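CRISPR-associated protein Cse2 (PDB 2ZCA) is a helical CRISPR-associated protein of the CasB/Cse2 family that probably serves in type I-E adaptive immunity against viruses and plasmids. Local coordinates at residues V78-L82 and A83-W87; R143-Q146 and A147-A150. All coordinates share one frame; numbering follows the deposited sequence.

Contact 1. Residues V78-L82 and A83-W87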
loop_
_atom_site.group_PDB
_atom_site.type_symbol
_atom_site.label_atom_id
_atom_site.label_comp_id
_atom_site.label_asym_id
_atom_site.label_seq_id
_atom_site.Cartn_x
_atom_site.Cartn_y
_atom_site.Cartn_z
ATOM N N VAL A 78 -11.285 5.395 -4.077
ATOM C CA VAL A 78 -10.625 6.042 -5.202
ATOM C C VAL A 78 -10.519 7.546 -4.977
ATOM O O VAL A 78 -11.487 8.196 -4.581
ATOM C CB VAL A 78 -11.382 5.773 -6.528
ATOM C CG1 VAL A 78 -12.821 6.232 -6.409
ATOM C CG2 VAL A 78 -10.685 6.490 -7.681
ATOM N N GLY A 79 -9.332 8.094 -5.209
ATOM C CA GLY A 79 -9.142 9.522 -5.031
ATOM C C GLY A 79 -8.619 9.938 -3.667
ATOM O O GLY A 79 -7.965 10.977 -3.541
ATOM N N ARG A 80 -8.909 9.145 -2.639
ATOM C CA ARG A 80 -8.435 9.465 -1.300
ATOM C C ARG A 80 -7.077 8.810 -1.098
ATOM O O ARG A 80 -6.982 7.705 -0.565
ATOM C CB ARG A 80 -9.421 8.966 -0.238
ATOM C CG ARG A 80 -9.045 9.400 1.176
ATOM C CD ARG A 80 -10.229 9.333 2.124
ATOM N NE ARG A 80 -9.931 9.956 3.412
ATOM C CZ ARG A 80 -9.481 9.308 4.481
ATOM N NH1 ARG A 80 -9.272 7.999 4.431
ATOM N NH2 ARG A 80 -9.246 9.972 5.607
ATOM N N THR A 81 -6.026 9.498 -1.533
ATOM C CA THR A 81 -4.671 8.963 -1.416
ATOM C C THR A 81 -4.204 8.953 0.025
ATOM O O THR A 81 -4.746 9.671 0.869
ATOM C CB THR A 81 -3.668 9.795 -2.234
ATOM O OG1 THR A 81 -3.563 11.104 -1.663
ATOM C CG2 THR A 81 -4.124 9.909 -3.677
ATOM N N LEU A 82 -3.192 8.138 0.308
ATOM C CA LEU A 82 -2.657 8.057 1.655
ATOM C C LEU A 82 -2.207 9.438 2.122
ATOM O O LEU A 82 -2.417 9.803 3.275
ATOM C CB LEU A 82 -1.477 7.078 1.710
ATOM C CG LEU A 82 -0.793 6.938 3.077
ATOM C CD1 LEU A 82 -1.825 6.626 4.157
ATOM C CD2 LEU A 82 0.249 5.830 3.013
ATOM N N ALA A 83 -1.600 10.212 1.221
ATOM C CA ALA A 83 -1.132 11.550 1.583
ATOM C C ALA A 83 -2.292 12.433 2.025
ATOM O O ALA A 83 -2.174 13.173 3.002
ATOM C CB ALA A 83 -0.401 12.199 0.406
ATOM N N ARG A 84 -3.406 12.367 1.301
ATOM C CA ARG A 84 -4.574 13.162 1.657
ATOM C C ARG A 84 -5.161 12.663 2.977
ATOM O O ARG A 84 -5.562 13.456 3.828
ATOM C CB ARG A 84 -5.616 13.099 0.534
ATOM C CG ARG A 84 -5.191 13.893 -0.703
ATOM C CD ARG A 84 -6.006 13.568 -1.950
ATOM N NE ARG A 84 -5.550 14.359 -3.093
ATOM C CZ ARG A 84 -5.908 14.142 -4.357
ATOM N NH1 ARG A 84 -6.736 13.148 -4.658
ATOM N NH2 ARG A 84 -5.435 14.919 -5.323
ATOM N N ALA A 85 -5.194 11.346 3.154
ATOM C CA ALA A 85 -5.721 10.764 4.383
ATOM C C ALA A 85 -4.864 11.169 5.580
ATOM O O ALA A 85 -5.380 11.353 6.686
ATOM C CB ALA A 85 -5.773 9.242 4.267
ATOM N N LEU A 86 -3.556 11.295 5.365
ATOM C CA LEU A 86 -2.656 11.694 6.439
ATOM C C LEU A 86 -2.886 13.155 6.807
ATOM O O LEU A 86 -2.839 13.518 7.983
ATOM C CB LEU A 86 -1.193 11.467 6.037
ATOM C CG LEU A 86 -0.720 10.007 6.124
ATOM C CD1 LEU A 86 0.628 9.833 5.428
ATOM C CD2 LEU A 86 -0.625 9.596 7.592
ATOM N N TRP A 87 -3.132 13.996 5.808
ATOM C CA TRP A 87 -3.387 15.406 6.086
ATOM C C TRP A 87 -4.626 15.529 6.972
ATOM O O TRP A 87 -4.641 16.295 7.936
ATOM C CB TRP A 87 -3.621 16.195 4.794
ATOM C CG TRP A 87 -3.924 17.637 5.063
ATOM C CD1 TRP A 87 -3.023 18.634 5.297
ATOM C CD2 TRP A 87 -5.221 18.224 5.213
ATOM N NE1 TRP A 87 -3.677 19.806 5.590
ATOM C CE2 TRP A 87 -5.028 19.583 5.545
ATOM C CE3 TRP A 87 -6.529 17.734 5.103
ATOM C CZ2 TRP A 87 -6.095 20.460 5.770
ATOM C CZ3 TRP A 87 -7.591 18.605 5.328
ATOM C CH2 TRP A 87 -7.365 19.954 5.657
HETATM O O HOH W 1 -7.422 10.041 8.234
#

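Contact 2. Residues R143-Q146 and A147-A150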
loop_
_atom_site.group_PDB
_atom_site.type_symbol
_atom_site.label_atom_id
_atom_site.label_comp_id
_atom_site.label_asym_id
_atom_site.label_seq_id
_atom_site.Cartn_x
_atom_site.Cartn_y
_atom_site.Cartn_z
ATOM N N ARG A 143 12.619 10.953 -7.340
ATOM C CA ARG A 143 11.731 11.000 -6.181
ATOM C C ARG A 143 10.482 11.795 -6.569
ATOM O O ARG A 143 9.983 12.612 -5.798
ATOM C CB ARG A 143 12.437 11.648 -4.979
ATOM C CG ARG A 143 13.661 10.858 -4.509
ATOM C CD ARG A 143 14.327 11.454 -3.273
ATOM N NE ARG A 143 13.495 11.337 -2.077
ATOM C CZ ARG A 143 12.797 12.337 -1.553
ATOM N NH1 ARG A 143 12.833 13.535 -2.119
ATOM N NH2 ARG A 143 12.063 12.139 -0.462
ATOM N N HIS A 144 9.965 11.541 -7.769
ATOM C CA HIS A 144 8.788 12.268 -8.230
ATOM C C HIS A 144 7.524 11.896 -7.468
ATOM O O HIS A 144 6.662 12.746 -7.250
ATOM C CB HIS A 144 8.588 12.079 -9.741
ATOM C CG HIS A 144 8.255 10.679 -10.149
ATOM N ND1 HIS A 144 6.958 10.229 -10.275
ATOM C CD2 HIS A 144 9.049 9.633 -10.482
ATOM C CE1 HIS A 144 6.968 8.969 -10.672
ATOM N NE2 HIS A 144 8.225 8.583 -10.805
ATOM N N VAL A 145 7.409 10.638 -7.052
ATOM C CA VAL A 145 6.233 10.221 -6.296
ATOM C C VAL A 145 6.201 10.971 -4.966
ATOM O O VAL A 145 5.157 11.478 -4.551
ATOM C CB VAL A 145 6.247 8.707 -5.994
ATOM C CG1 VAL A 145 5.052 8.349 -5.113
ATOM C CG2 VAL A 145 6.205 7.910 -7.289
ATOM N N GLN A 146 7.349 11.037 -4.301
ATOM C CA GLN A 146 7.436 11.725 -3.016
ATOM C C GLN A 146 7.045 13.191 -3.136
ATOM O O GLN A 146 6.343 13.728 -2.275
ATOM C CB GLN A 146 8.849 11.608 -2.442
ATOM C CG GLN A 146 9.208 10.203 -1.982
ATOM C CD GLN A 146 9.725 9.306 -3.098
ATOM O OE1 GLN A 146 9.510 9.565 -4.281
ATOM N NE2 GLN A 146 10.408 8.230 -2.714
ATOM N N ALA A 147 7.499 13.842 -4.202
ATOM C CA ALA A 147 7.161 15.245 -4.405
ATOM C C ALA A 147 5.659 15.399 -4.630
ATOM O O ALA A 147 5.053 16.360 -4.158
ATOM C CB ALA A 147 7.932 15.811 -5.594
ATOM N N ARG A 148 5.056 14.450 -5.344
ATOM C CA ARG A 148 3.621 14.521 -5.612
ATOM C C ARG A 148 2.822 14.286 -4.333
ATOM O O ARG A 148 1.754 14.873 -4.146
ATOM C CB ARG A 148 3.204 13.497 -6.673
ATOM C CG ARG A 148 1.921 13.883 -7.411
ATOM C CD ARG A 148 1.258 12.683 -8.073
ATOM N NE ARG A 148 0.562 11.858 -7.089
ATOM C CZ ARG A 148 0.796 10.564 -6.893
ATOM N NH1 ARG A 148 0.108 9.900 -5.972
ATOM N NH2 ARG A 148 1.716 9.937 -7.614
ATOM N N TRP A 149 3.329 13.424 -3.455
ATOM C CA TRP A 149 2.638 13.171 -2.196
ATOM C C TRP A 149 2.637 14.468 -1.396
ATOM O O TRP A 149 1.635 14.834 -0.779
ATOM C CB TRP A 149 3.339 12.060 -1.409
ATOM C CG TRP A 149 2.936 10.686 -1.846
ATOM C CD1 TRP A 149 2.564 10.300 -3.103
ATOM C CD2 TRP A 149 2.892 9.506 -1.036
ATOM N NE1 TRP A 149 2.291 8.950 -3.125
ATOM C CE2 TRP A 149 2.485 8.439 -1.869
ATOM C CE3 TRP A 149 3.159 9.245 0.315
ATOM C CZ2 TRP A 149 2.337 7.129 -1.396
ATOM C CZ3 TRP A 149 3.010 7.940 0.786
ATOM C CH2 TRP A 149 2.602 6.901 -0.070
ATOM N N ALA A 150 3.765 15.168 -1.415
ATOM C CA ALA A 150 3.871 16.431 -0.701
ATOM C C ALA A 150 2.845 17.409 -1.270
ATOM O O ALA A 150 2.211 18.154 -0.524
ATOM C CB ALA A 150 5.279 16.998 -0.835
#

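Contact 1. Residues V78-L82 and A83-W87
Thr81 caps the N-terminus of helix 82-90: its OG1 accepts the backbone N of Arg84 at 3.2 Å, with the N-H pointing at it at 160°. Chi1 of 66° sets OG1 between the backbone N and the carbonyl carbon, facing the first turn of the helix. The packed side is apolar. Leu82 CG lies 4.0 Å from Leu86 CD1, the two side chains crossing at a slant; Leu82 goes on to Leu115, Ala118 and Val119, and Leu86 to Phe100 and Leu103.

The solvent side belongs to Arg84. Exposed and extended from CG to NE, it runs back past Thr81 OG1, with its CG 3.4 Å from that oxygen. Its NH1 then reaches Gly79 O at 2.7 Å, coming in the carbonyl plane, with the oxygen also near the guanidinium plane. On a separate flank of the turn, Arg80, only partly exposed, lays one guanidinium face over the buried Ala85, whose CB sits 3.5 Å above the plane and toward the rim. A water weakly bonded to Arg80 NH2 donates to Ala85 O.

The cap and both arginines thus tie the entering loop to the first turns of the helix. A salt bridge to Glu88 probably balances the Arg80 charge, the carbonyls of Glu123 and Gly125 satisfy its NH1, and Thr81 OG1 serves both Arg84 N and Glu152 of helix 144-155.

Contact 2. Residues R143-Q146 and A147-A150
The opening turns of helix 144-155, the last helix of the modelled chain, bring Val145 and Trp149 side by side, one turn apart and pointing the same way. Four successive i to i+4 backbone bonds build this start. Arg143, at the N-cap position, supplies the first acceptor, its O taking Ala147 N at 3.2 Å. His144 O accepts Arg148 N, Val145 O accepts Trp149 N at 2.9 Å, and Gln146 O accepts Ala150 N.

Val145 does its touching with CG1, which stands anti to the backbone N (chi1 176°) and thereby reaches along the helix to the pyrrole part of the indole. CG1 lies 3.5 Å from Trp149 NE1 and 3.7 Å from Trp149 CD1. The backbone takes part as well: Val145 O meets the same ring obliquely, 3.2 Å from Trp149 CD1, and Arg148 CB packs 3.5 Å from that oxygen. Val145 therefore touches the indole with both its side chain and its carbonyl.

The polar end of the indole is spoken for: Asp134 of helix 128-136 accepts from Trp149 NE1, and the same carboxylate oxygen forms a salt bridge with Arg148 NH1. The NE1 bond should fix the rotation of the indole, and Arg148 helps place the carboxylate that accepts it. Trp138 meets the indole edge to face and offers its O to Gln146 NE2, while Leu103, Leu104 and Leu131 also pack on the ring. Arg148 NE pairs with Glu152, one turn further along, and Arg143 NH2 bonds Leu104 O of helix 96-104. Arg143 folds back over Gln146, whose CB stands 3.8 Å above one face of the guanidinium, offset toward the rim.

How the contacts relate
Contacts 1 and 2 are both helix starts, and they meet where helix 82-90 packs against helix 144-155. Their centres are about 13 Å apart, yet the two touch directly: Ala83 CB rests 3.5 Å from Trp149 O, and Leu82 CD2 comes within 4.0 Å of Trp149 CH2. Trp149 therefore faces the first turn of the earlier helix as well as its own neighbours. Glu152 gives a second connection, since it bonds Thr81 in contact 1 and Arg148 in contact 2. Along the chain contact 1 comes first, so residues 143-150 pack on a helix that lies some sixty residues earlier, joining distant parts of this all-helical fold.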